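PDB 4GF2: erythrocyte binding antigen 140 from Plasmodium falciparum, which probably binds a sialic-acid-bearing receptor, glycophorin C, on the host erythrocyte through a region carrying two Duffy-binding-like domains. Local coordinates for residues Thr339-Arg344 / Asp410-Tyr415; Lys484-Asp489 / Ser534-Gln539; Asp488-Lys493 / Lys582-Ala587; Asp541-Asp546 / Asn564-Glu569. The protein carries 3 engineered substitutions. One frame throughout, in Å; residues are numbered along the deposited sequence.

Contact 1: Thr339-Arg344 / Asp410-Tyr415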
# COMPACT_ATOMS: atom_id res chain seq x y z
N THR A 339 29.50 -17.68 -15.36
CA THR A 339 28.07 -17.44 -15.47
C THR A 339 27.70 -16.82 -16.82
O THR A 339 28.40 -15.95 -17.32
CB THR A 339 27.58 -16.51 -14.34
OG1 THR A 339 27.78 -17.14 -13.07
CG2 THR A 339 26.10 -16.17 -14.52
N CYS A 340 26.59 -17.27 -17.39
CA CYS A 340 26.08 -16.69 -18.62
C CYS A 340 24.65 -16.20 -18.41
O CYS A 340 23.74 -16.98 -18.15
CB CYS A 340 26.15 -17.70 -19.77
SG CYS A 340 27.83 -18.03 -20.35
N GLU A 341 24.46 -14.89 -18.53
CA GLU A 341 23.15 -14.28 -18.32
C GLU A 341 22.23 -14.62 -19.48
O GLU A 341 22.61 -14.46 -20.64
CB GLU A 341 23.31 -12.77 -18.19
CG GLU A 341 22.04 -12.03 -17.79
CD GLU A 341 22.27 -10.53 -17.68
OE1 GLU A 341 23.37 -10.06 -18.05
OE2 GLU A 341 21.35 -9.82 -17.22
N PRO A 342 21.02 -15.12 -19.19
CA PRO A 342 20.07 -15.39 -20.27
C PRO A 342 19.55 -14.10 -20.88
O PRO A 342 19.36 -13.12 -20.16
CB PRO A 342 18.93 -16.14 -19.56
CG PRO A 342 19.49 -16.57 -18.24
CD PRO A 342 20.51 -15.55 -17.88
N PRO A 343 19.32 -14.10 -22.20
CA PRO A 343 18.71 -12.93 -22.85
C PRO A 343 17.43 -12.48 -22.15
O PRO A 343 17.17 -11.29 -22.03
CB PRO A 343 18.40 -13.45 -24.26
CG PRO A 343 19.45 -14.48 -24.50
CD PRO A 343 19.72 -15.13 -23.17
N ARG A 344 16.65 -13.45 -21.70
CA ARG A 344 15.42 -13.18 -20.98
C ARG A 344 15.69 -12.35 -19.72
O ARG A 344 14.93 -11.45 -19.39
CB ARG A 344 14.74 -14.51 -20.60
CG ARG A 344 13.45 -14.38 -19.81
CD ARG A 344 13.08 -15.70 -19.16
NE ARG A 344 14.21 -16.28 -18.44
CZ ARG A 344 14.68 -15.81 -17.29
NH1 ARG A 344 14.12 -14.77 -16.69
NH2 ARG A 344 15.73 -16.40 -16.72
N ASP A 410 20.37 -12.47 -6.67
CA ASP A 410 20.55 -12.36 -8.11
C ASP A 410 22.01 -12.11 -8.46
O ASP A 410 22.68 -11.27 -7.85
CB ASP A 410 19.68 -11.24 -8.68
CG ASP A 410 19.97 -10.98 -10.15
OD1 ASP A 410 19.62 -11.84 -10.98
OD2 ASP A 410 20.53 -9.91 -10.47
N ILE A 411 22.50 -12.83 -9.47
CA ILE A 411 23.91 -12.78 -9.84
C ILE A 411 24.30 -11.48 -10.55
O ILE A 411 25.44 -11.02 -10.43
CB ILE A 411 24.28 -13.97 -10.74
CG1 ILE A 411 24.22 -15.28 -9.94
CG2 ILE A 411 25.67 -13.79 -11.34
CD1 ILE A 411 24.44 -16.52 -10.77
N ILE A 412 23.37 -10.91 -11.31
CA ILE A 412 23.70 -9.79 -12.19
C ILE A 412 23.93 -8.48 -11.44
O ILE A 412 24.92 -7.79 -11.69
CB ILE A 412 22.61 -9.56 -13.25
CG1 ILE A 412 22.30 -10.85 -14.01
CG2 ILE A 412 23.04 -8.47 -14.23
CD1 ILE A 412 23.50 -11.46 -14.71
N LYS A 413 23.02 -8.13 -10.54
CA LYS A 413 23.13 -6.89 -9.79
C LYS A 413 23.25 -5.71 -10.75
O LYS A 413 24.14 -4.86 -10.61
CB LYS A 413 24.35 -6.92 -8.87
CG LYS A 413 24.35 -8.05 -7.86
CD LYS A 413 23.16 -7.96 -6.92
CE LYS A 413 23.35 -8.84 -5.70
NZ LYS A 413 22.19 -8.76 -4.78
N ASP A 414 22.36 -5.68 -11.74
CA ASP A 414 22.35 -4.61 -12.72
C ASP A 414 21.73 -3.36 -12.12
O ASP A 414 21.22 -3.38 -11.00
CB ASP A 414 21.54 -5.03 -13.95
CG ASP A 414 20.06 -5.11 -13.66
OD1 ASP A 414 19.70 -5.63 -12.59
OD2 ASP A 414 19.26 -4.62 -14.49
N TYR A 415 21.75 -2.28 -12.88
CA TYR A 415 21.29 -0.99 -12.40
C TYR A 415 19.89 -1.04 -11.80
O TYR A 415 19.64 -0.46 -10.74
CB TYR A 415 21.33 0.04 -13.53
CG TYR A 415 20.92 1.42 -13.11
CD1 TYR A 415 21.85 2.32 -12.62
CD2 TYR A 415 19.60 1.84 -13.21
CE1 TYR A 415 21.48 3.60 -12.23
CE2 TYR A 415 19.22 3.11 -12.83
CZ TYR A 415 20.16 3.98 -12.34
OH TYR A 415 19.78 5.25 -11.96
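Thr339 and Glu341 bring a disulfide-bonded loop of the second Duffy-binding-like (DBL) domain against Ile411 and Ile412, which sit in an Asx motif between helices 388-407 and 415-427. The contact illustrates how a loop can be matched to a turn by van der Waals contact, here with a carboxylate laid against an isoleucine. Thr339 and Ile411 meet end on, methyl CG2 of Thr339 lying 4.0 Å from methyl CG2 of Ile411. Both of these methyls are anti to their own backbone N, which turns each toward the other segment. The Thr339 hydroxyl is bonded outside the two segments, to Phe336. Glu341 runs out extended (chi1 -173°), and Ile412 crosses it at about a right angle. Stem and carboxylate of Glu341 both lie against Ile412: CD1 of Ile412 is 3.3 Å from CD of Glu341, while CG1 of Ile412 lies 3.5 Å from OE2 of Glu341. The carboxylate has its polar partner elsewhere, OE1 being hydrogen-bonded outside the segments. Trp482 of helix 478-508 also touches Ile412. Arg345 makes salt bridges to both Asp410 and Asp414, which probably offsets the negative charge gathered near Glu341. The turn itself is held by Asp410, whose OD2 accepts from the backbone N of Lys413 at 3.1 Å, with an N-H...O angle of 168°.

Contact 2: Lys484-Asp489 / Ser534-Gln539; sequences KEWGDD and SEYEKQ
Trp486 projects from helix 478-508 into the groove between Glu535, Tyr536 and Gln539 of helix 518-548, so that a single indole joins two long antiparallel helices of the DBL fold. The short helical segments run at 156° to each other with their axes 11.5 Å apart, a separation wide enough to hold a large ring. CG of Trp486 is anti to the backbone N (chi1 176°), which sends the indole toward helix 518-548, and each of the three partners approaches it differently. Glu535 comes to the pyrrole edge. Trp486 NE1 donates to OE1 of Glu535 over 2.9 Å in a nearly straight bond (169° at the hydrogen) that lies in the plane of the indole and reaches the anti side of the carboxylate. The same OE1 forms a salt bridge with Lys532, so two donors fix its position. Gln539 lies over one face, its amide almost perpendicular to the indole and its NE2 3.4 Å above the ring plane of Trp486, toward the rim. Tyr536 crosses Trp486 at about a right angle: CH2 of the indole is 3.7 Å from CB of Tyr536 and meets the phenol ring at its edge. Trp326 adds an edge-to-face partner from a loop. What keeps the Gln539 amide in place is its own helix, since NE2 donates to the backbone O of Glu535 at 3.1 Å. That oxygen also accepts from the backbone N of Gln539, and the two donors reach it from opposite faces of the carbonyl plane.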
# COMPACT_ATOMS: atom_id res chain seq x y z
N LYS A 484 20.36 -24.80 -17.34
CA LYS A 484 19.35 -25.61 -18.01
C LYS A 484 18.63 -24.80 -19.08
O LYS A 484 18.35 -25.31 -20.17
CB LYS A 484 18.34 -26.16 -17.00
CG LYS A 484 16.90 -26.06 -17.46
CD LYS A 484 15.95 -26.82 -16.55
CE LYS A 484 14.56 -26.20 -16.56
NZ LYS A 484 14.03 -26.01 -17.93
N GLU A 485 18.31 -23.55 -18.78
CA GLU A 485 17.65 -22.67 -19.74
C GLU A 485 18.52 -22.54 -20.98
O GLU A 485 18.02 -22.50 -22.11
CB GLU A 485 17.39 -21.29 -19.12
CG GLU A 485 16.55 -20.36 -19.99
CD GLU A 485 16.35 -18.98 -19.36
OE1 GLU A 485 16.75 -18.78 -18.20
OE2 GLU A 485 15.78 -18.09 -20.04
N TRP A 486 19.83 -22.47 -20.77
CA TRP A 486 20.78 -22.36 -21.87
C TRP A 486 20.75 -23.64 -22.71
O TRP A 486 20.76 -23.58 -23.94
CB TRP A 486 22.19 -22.11 -21.34
CG TRP A 486 23.24 -22.09 -22.40
CD1 TRP A 486 23.76 -20.99 -23.01
CD2 TRP A 486 23.89 -23.22 -22.98
NE1 TRP A 486 24.71 -21.36 -23.93
CE2 TRP A 486 24.80 -22.73 -23.94
CE3 TRP A 486 23.80 -24.60 -22.79
CZ2 TRP A 486 25.61 -23.57 -24.70
CZ3 TRP A 486 24.60 -25.43 -23.55
CH2 TRP A 486 25.49 -24.91 -24.49
N GLY A 487 20.72 -24.78 -22.03
CA GLY A 487 20.65 -26.06 -22.71
C GLY A 487 19.47 -26.14 -23.66
O GLY A 487 19.64 -26.38 -24.85
N ASP A 488 18.27 -25.94 -23.12
CA ASP A 488 17.06 -25.98 -23.94
C ASP A 488 17.15 -25.01 -25.11
O ASP A 488 16.71 -25.32 -26.22
CB ASP A 488 15.83 -25.65 -23.09
CG ASP A 488 15.46 -26.77 -22.14
OD1 ASP A 488 15.82 -27.93 -22.42
OD2 ASP A 488 14.80 -26.48 -21.12
N ASP A 489 17.72 -23.83 -24.86
CA ASP A 489 17.86 -22.82 -25.89
C ASP A 489 18.83 -23.29 -26.96
O ASP A 489 18.59 -23.10 -28.15
CB ASP A 489 18.35 -21.50 -25.28
CG ASP A 489 18.54 -20.42 -26.32
OD1 ASP A 489 17.53 -19.94 -26.86
OD2 ASP A 489 19.70 -20.03 -26.58
N SER A 534 32.04 -21.90 -26.46
CA SER A 534 32.69 -21.15 -25.40
C SER A 534 31.74 -20.92 -24.23
O SER A 534 32.13 -21.03 -23.07
CB SER A 534 33.26 -19.82 -25.92
OG SER A 534 32.27 -19.04 -26.56
N GLU A 535 30.48 -20.62 -24.54
CA GLU A 535 29.47 -20.40 -23.50
C GLU A 535 29.32 -21.68 -22.68
O GLU A 535 29.27 -21.64 -21.45
CB GLU A 535 28.13 -20.04 -24.13
CG GLU A 535 28.12 -18.71 -24.86
CD GLU A 535 26.82 -18.48 -25.61
OE1 GLU A 535 25.95 -19.36 -25.57
OE2 GLU A 535 26.67 -17.40 -26.22
N TYR A 536 29.25 -22.80 -23.39
CA TYR A 536 29.13 -24.11 -22.76
C TYR A 536 30.31 -24.37 -21.83
O TYR A 536 30.12 -24.78 -20.68
CB TYR A 536 29.08 -25.19 -23.84
CG TYR A 536 29.17 -26.60 -23.31
CD1 TYR A 536 28.04 -27.29 -22.90
CD2 TYR A 536 30.39 -27.25 -23.23
CE1 TYR A 536 28.12 -28.58 -22.43
CE2 TYR A 536 30.49 -28.54 -22.76
CZ TYR A 536 29.35 -29.21 -22.36
OH TYR A 536 29.44 -30.49 -21.88
N GLU A 537 31.52 -24.11 -22.32
CA GLU A 537 32.73 -24.37 -21.55
C GLU A 537 32.77 -23.54 -20.27
O GLU A 537 33.14 -24.05 -19.21
CB GLU A 537 33.96 -24.07 -22.40
CG GLU A 537 34.22 -25.09 -23.49
CD GLU A 537 35.39 -24.72 -24.37
OE1 GLU A 537 35.80 -23.55 -24.35
OE2 GLU A 537 35.90 -25.61 -25.08
N LYS A 538 32.39 -22.27 -20.38
CA LYS A 538 32.36 -21.39 -19.22
C LYS A 538 31.47 -21.97 -18.13
O LYS A 538 31.90 -22.15 -16.99
CB LYS A 538 31.85 -20.00 -19.62
CG LYS A 538 32.87 -19.13 -20.34
CD LYS A 538 32.31 -17.73 -20.59
CE LYS A 538 33.36 -16.81 -21.20
NZ LYS A 538 33.75 -17.22 -22.58
N GLN A 539 30.23 -22.26 -18.49
CA GLN A 539 29.24 -22.72 -17.52
C GLN A 539 29.56 -24.10 -16.96
O GLN A 539 29.31 -24.38 -15.79
CB GLN A 539 27.86 -22.72 -18.15
CG GLN A 539 27.36 -21.34 -18.50
CD GLN A 539 26.12 -21.39 -19.37
OE1 GLN A 539 25.01 -21.16 -18.90
NE2 GLN A 539 26.31 -21.71 -20.64

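Contact 3: Asp488-Lys493 / Lys582-Ala587; sequences DDFCEK and KIFNEA. Engineered in segment 582-587: Ala587 (natural residue Ser).
Phe490 on helix 478-508 extends its ring to Ile583 and Phe584, which occupy the two central positions of a type I turn. CB leaves the helix on the side of the turn, and a chi1 of 167° swings the ring away from the main-chain N and out to its partners. On one side of the ring CE2 of Phe490 faces the isoleucine, 4.3 Å from CG1 of Ile583, which lies near the ring plane at the edge. On the other side CE1 of Phe490 is 4.0 Å from CE1 of Phe584. The tip, CZ of Phe490, makes the nearest approach, 3.7 Å from the same CE1 of Phe584. The two phenyl planes are inclined at 39°, with centroids 5.5 Å apart. One turn earlier on the helix, Trp486 meets Phe490 with its ring nearly parallel, and Ile529 of helix 518-548 also touches it. The turn keeps its shape through the backbone N of Asn585, which donates to O of Lys582 at 2.8 Å. Cys491, next to Phe490, is disulfide-bonded to Cys574. An aromatic residue covered by a loop turn, beside a disulfide tying the same helix to the chain leading into that turn, exemplifies the disulfide-braced helical architecture of DBL domains.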
# COMPACT_ATOMS: atom_id res chain seq x y z
N ASP A 488 18.27 -25.94 -23.12
CA ASP A 488 17.06 -25.98 -23.94
C ASP A 488 17.15 -25.01 -25.11
O ASP A 488 16.71 -25.32 -26.22
CB ASP A 488 15.83 -25.65 -23.09
CG ASP A 488 15.46 -26.77 -22.14
OD1 ASP A 488 15.82 -27.93 -22.42
OD2 ASP A 488 14.80 -26.48 -21.12
N ASP A 489 17.72 -23.83 -24.86
CA ASP A 489 17.86 -22.82 -25.89
C ASP A 489 18.83 -23.29 -26.96
O ASP A 489 18.59 -23.10 -28.15
CB ASP A 489 18.35 -21.50 -25.28
CG ASP A 489 18.54 -20.42 -26.32
OD1 ASP A 489 17.53 -19.94 -26.86
OD2 ASP A 489 19.70 -20.03 -26.58
N PHE A 490 19.92 -23.91 -26.54
CA PHE A 490 20.94 -24.39 -27.46
C PHE A 490 20.40 -25.51 -28.34
O PHE A 490 20.42 -25.42 -29.56
CB PHE A 490 22.17 -24.88 -26.69
CG PHE A 490 23.13 -25.68 -27.53
CD1 PHE A 490 23.91 -25.06 -28.49
CD2 PHE A 490 23.26 -27.05 -27.35
CE1 PHE A 490 24.79 -25.79 -29.26
CE2 PHE A 490 24.14 -27.78 -28.12
CZ PHE A 490 24.91 -27.15 -29.08
N CYS A 491 19.91 -26.57 -27.70
CA CYS A 491 19.37 -27.71 -28.42
C CYS A 491 18.29 -27.28 -29.41
O CYS A 491 18.26 -27.74 -30.54
CB CYS A 491 18.80 -28.74 -27.44
SG CYS A 491 20.05 -29.48 -26.36
N GLU A 492 17.41 -26.38 -28.97
CA GLU A 492 16.33 -25.90 -29.82
C GLU A 492 16.89 -25.24 -31.08
O GLU A 492 16.57 -25.65 -32.19
CB GLU A 492 15.46 -24.90 -29.06
CG GLU A 492 14.32 -24.31 -29.89
CD GLU A 492 13.47 -23.32 -29.12
OE1 GLU A 492 13.82 -23.00 -27.96
OE2 GLU A 492 12.45 -22.86 -29.67
N LYS A 493 17.73 -24.23 -30.90
CA LYS A 493 18.25 -23.47 -32.03
C LYS A 493 19.13 -24.35 -32.92
O LYS A 493 19.26 -24.09 -34.12
CB LYS A 493 19.04 -22.25 -31.55
CG LYS A 493 18.22 -21.28 -30.68
CD LYS A 493 16.85 -21.00 -31.27
CE LYS A 493 16.00 -20.14 -30.33
NZ LYS A 493 14.62 -19.95 -30.84
N LYS A 582 31.53 -34.35 -31.12
CA LYS A 582 31.05 -33.97 -32.45
C LYS A 582 29.99 -32.88 -32.36
O LYS A 582 29.79 -32.12 -33.31
CB LYS A 582 30.46 -35.19 -33.17
CG LYS A 582 31.45 -36.32 -33.41
CD LYS A 582 30.77 -37.50 -34.08
CE LYS A 582 31.77 -38.61 -34.41
NZ LYS A 582 31.11 -39.78 -35.06
N ILE A 583 29.31 -32.80 -31.22
CA ILE A 583 28.18 -31.89 -31.06
C ILE A 583 28.55 -30.45 -31.40
O ILE A 583 27.75 -29.72 -32.00
CB ILE A 583 27.63 -31.94 -29.62
CG1 ILE A 583 26.28 -31.22 -29.54
CG2 ILE A 583 28.61 -31.32 -28.64
CD1 ILE A 583 25.17 -31.92 -30.29
N PHE A 584 29.75 -30.03 -31.03
CA PHE A 584 30.19 -28.66 -31.28
C PHE A 584 31.06 -28.56 -32.53
O PHE A 584 31.75 -27.56 -32.73
CB PHE A 584 30.96 -28.12 -30.07
CG PHE A 584 30.11 -27.92 -28.85
CD1 PHE A 584 29.07 -27.00 -28.85
CD2 PHE A 584 30.35 -28.66 -27.70
CE1 PHE A 584 28.29 -26.83 -27.73
CE2 PHE A 584 29.56 -28.49 -26.58
CZ PHE A 584 28.53 -27.57 -26.59
N ASN A 585 31.01 -29.59 -33.37
CA ASN A 585 31.72 -29.55 -34.64
C ASN A 585 31.35 -28.31 -35.43
O ASN A 585 30.21 -27.85 -35.37
CB ASN A 585 31.43 -30.80 -35.47
CG ASN A 585 32.20 -32.01 -35.01
OD1 ASN A 585 33.18 -31.90 -34.27
ND2 ASN A 585 31.76 -33.19 -35.44
N GLU A 586 32.31 -27.79 -36.18
CA GLU A 586 32.07 -26.61 -37.00
C GLU A 586 30.96 -26.86 -38.02
O GLU A 586 30.49 -25.93 -38.69
CB GLU A 586 33.37 -26.19 -37.69
CG GLU A 586 34.33 -25.46 -36.76
CD GLU A 586 35.74 -25.35 -37.32
OE1 GLU A 586 36.02 -25.99 -38.36
OE2 GLU A 586 36.57 -24.64 -36.72
N ALA A 587 30.53 -28.11 -38.13
CA ALA A 587 29.37 -28.47 -38.94
C ALA A 587 28.79 -29.78 -38.43
O ALA A 587 29.53 -30.66 -37.98
CB ALA A 587 29.77 -28.60 -40.40

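Contact 4: Asp541-Asp546 / Asn564-Glu569; sequences DKYTKD and NVYLKE
Tyr543 and Tyr566 carry this contact alone, and no polar bond joins them: the contact is van der Waals, ring on ring and hydroxyl on CB. In the aromatic component the rings cross obliquely, with centroids 5.5 Å apart and planes at 40°. CE2 of Tyr543 sits over one face of Tyr566, offset toward the rim and 4.0 Å from CG of Tyr566. The end of Tyr543 slides past the base of the other ring, OH of Tyr543 lying 3.6 Å from CB of Tyr566. In both residues the first torsion is near 180° (174° in Tyr543), which sends each ring out from its own helix toward the other. The hydroxyls find their polar partners outside the pair: that of Tyr543 bonds to the backbone O of Lys561, and that of Tyr566 to the backbone O of Leu480. Each ring is thus tethered at its tip by a main-chain carbonyl, which probably limits its movement. Ionic pairs stay within the 541-546 helix. Lys542 NZ meets the syn side of Asp546 OD2 at 2.7 Å, and Lys545 NZ reaches Asp541 OD2 at 2.9 Å, both spanning one helical turn. Lys542 also makes a cation-pi contact with Phe479. Helix 478-508 completes the packing: its Phe479 and Leu480 touch Tyr543 and its Lys484 touches Tyr566, so the tyrosine pair joins helices 518-548 and 563-570 alongside a third helix.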
# COMPACT_ATOMS: atom_id res chain seq x y z
N ASP A 541 32.52 -25.22 -16.51
CA ASP A 541 33.63 -25.02 -15.60
C ASP A 541 33.12 -24.60 -14.23
O ASP A 541 33.59 -25.10 -13.20
CB ASP A 541 34.59 -23.96 -16.15
CG ASP A 541 35.88 -23.88 -15.36
OD1 ASP A 541 36.44 -24.94 -15.01
OD2 ASP A 541 36.35 -22.75 -15.11
N LYS A 542 32.16 -23.69 -14.21
CA LYS A 542 31.58 -23.21 -12.96
C LYS A 542 30.80 -24.32 -12.28
O LYS A 542 30.93 -24.53 -11.07
CB LYS A 542 30.67 -22.00 -13.21
CG LYS A 542 29.90 -21.56 -11.97
CD LYS A 542 29.07 -20.32 -12.25
CE LYS A 542 28.12 -20.03 -11.09
NZ LYS A 542 28.84 -19.74 -9.82
N TYR A 543 29.98 -25.02 -13.05
CA TYR A 543 29.17 -26.11 -12.52
C TYR A 543 30.08 -27.13 -11.84
O TYR A 543 29.76 -27.64 -10.77
CB TYR A 543 28.38 -26.77 -13.64
CG TYR A 543 27.62 -28.00 -13.20
CD1 TYR A 543 28.23 -29.25 -13.16
CD2 TYR A 543 26.28 -27.92 -12.84
CE1 TYR A 543 27.54 -30.38 -12.77
CE2 TYR A 543 25.58 -29.05 -12.44
CZ TYR A 543 26.21 -30.27 -12.41
OH TYR A 543 25.52 -31.39 -12.02
N THR A 544 31.22 -27.41 -12.47
CA THR A 544 32.16 -28.40 -11.96
C THR A 544 32.90 -27.89 -10.73
O THR A 544 32.95 -28.57 -9.70
CB THR A 544 33.20 -28.77 -13.03
OG1 THR A 544 32.53 -29.28 -14.19
CG2 THR A 544 34.16 -29.82 -12.50
N LYS A 545 33.47 -26.70 -10.84
CA LYS A 545 34.21 -26.10 -9.73
C LYS A 545 33.32 -25.89 -8.52
O LYS A 545 33.73 -26.14 -7.38
CB LYS A 545 34.85 -24.78 -10.16
CG LYS A 545 36.04 -24.96 -11.09
CD LYS A 545 36.59 -23.62 -11.56
CE LYS A 545 37.86 -23.81 -12.38
NZ LYS A 545 38.30 -22.55 -13.04
N ASP A 546 32.09 -25.42 -8.75
CA ASP A 546 31.14 -25.21 -7.66
C ASP A 546 30.74 -26.54 -7.04
O ASP A 546 30.71 -26.68 -5.81
CB ASP A 546 29.89 -24.46 -8.15
CG ASP A 546 30.14 -22.97 -8.35
OD1 ASP A 546 31.22 -22.48 -7.97
OD2 ASP A 546 29.23 -22.29 -8.89
N ASN A 564 27.26 -32.29 -18.30
CA ASN A 564 26.54 -32.63 -19.53
C ASN A 564 25.40 -33.62 -19.27
O ASN A 564 24.48 -33.74 -20.07
CB ASN A 564 27.50 -33.18 -20.59
CG ASN A 564 28.30 -34.37 -20.11
OD1 ASN A 564 28.01 -34.94 -19.06
ND2 ASN A 564 29.30 -34.76 -20.89
N VAL A 565 25.47 -34.32 -18.14
CA VAL A 565 24.39 -35.22 -17.74
C VAL A 565 23.24 -34.41 -17.16
O VAL A 565 22.08 -34.62 -17.50
CB VAL A 565 24.86 -36.25 -16.70
CG1 VAL A 565 23.67 -36.96 -16.08
CG2 VAL A 565 25.81 -37.26 -17.35
N TYR A 566 23.58 -33.47 -16.28
CA TYR A 566 22.59 -32.57 -15.71
C TYR A 566 21.76 -31.92 -16.81
O TYR A 566 20.55 -31.77 -16.68
CB TYR A 566 23.29 -31.50 -14.87
CG TYR A 566 22.40 -30.34 -14.49
CD1 TYR A 566 21.63 -30.37 -13.34
CD2 TYR A 566 22.35 -29.20 -15.29
CE1 TYR A 566 20.82 -29.30 -13.00
CE2 TYR A 566 21.55 -28.13 -14.96
CZ TYR A 566 20.79 -28.18 -13.81
OH TYR A 566 19.99 -27.11 -13.49
N LEU A 567 22.41 -31.55 -17.91
CA LEU A 567 21.72 -30.92 -19.02
C LEU A 567 20.75 -31.89 -19.68
O LEU A 567 19.55 -31.60 -19.78
CB LEU A 567 22.72 -30.40 -20.06
CG LEU A 567 23.46 -29.11 -19.72
CD1 LEU A 567 24.38 -28.72 -20.87
CD2 LEU A 567 22.50 -27.98 -19.39
N LYS A 568 21.26 -33.03 -20.14
CA LYS A 568 20.43 -34.01 -20.85
C LYS A 568 19.18 -34.37 -20.05
O LYS A 568 18.15 -34.71 -20.64
CB LYS A 568 21.23 -35.28 -21.15
CG LYS A 568 21.47 -35.53 -22.64
CD LYS A 568 20.95 -36.89 -23.07
CE LYS A 568 19.43 -36.96 -23.00
NZ LYS A 568 18.90 -38.29 -23.41
N GLU A 569 19.27 -34.29 -18.73
CA GLU A 569 18.13 -34.63 -17.87
C GLU A 569 17.17 -33.46 -17.71
O GLU A 569 15.99 -33.56 -18.07
CB GLU A 569 18.62 -35.08 -16.50
CG GLU A 569 19.32 -36.44 -16.51
CD GLU A 569 19.61 -36.95 -15.12
OE1 GLU A 569 19.48 -36.17 -14.15
OE2 GLU A 569 19.97 -38.14 -14.98

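The four contacts form one connected region of the second DBL domain. Contact 2 is its hub, with its centre about 9 Å from that of contact 4, 10 Å from contact 3 and 14 Å from contact 1. Tyr536 faces both ways: its CG lies 3.5 Å from CZ of Phe584 in contact 3, and its OH is 3.6 Å from CB of Asn564 in contact 4. Contact 1 joins through a salt bridge, Arg344 NE to Glu485 OE2 at 2.9 Å. Helix 478-508 serves contacts 2 and 3, and helix 518-548 serves contacts 2 and 4. A glycerol, probably from crystallisation, lies about 4 Å from the Glu535 side chain and is hydrogen-bonded by Ser534 OG and Lys538 NZ of contact 2.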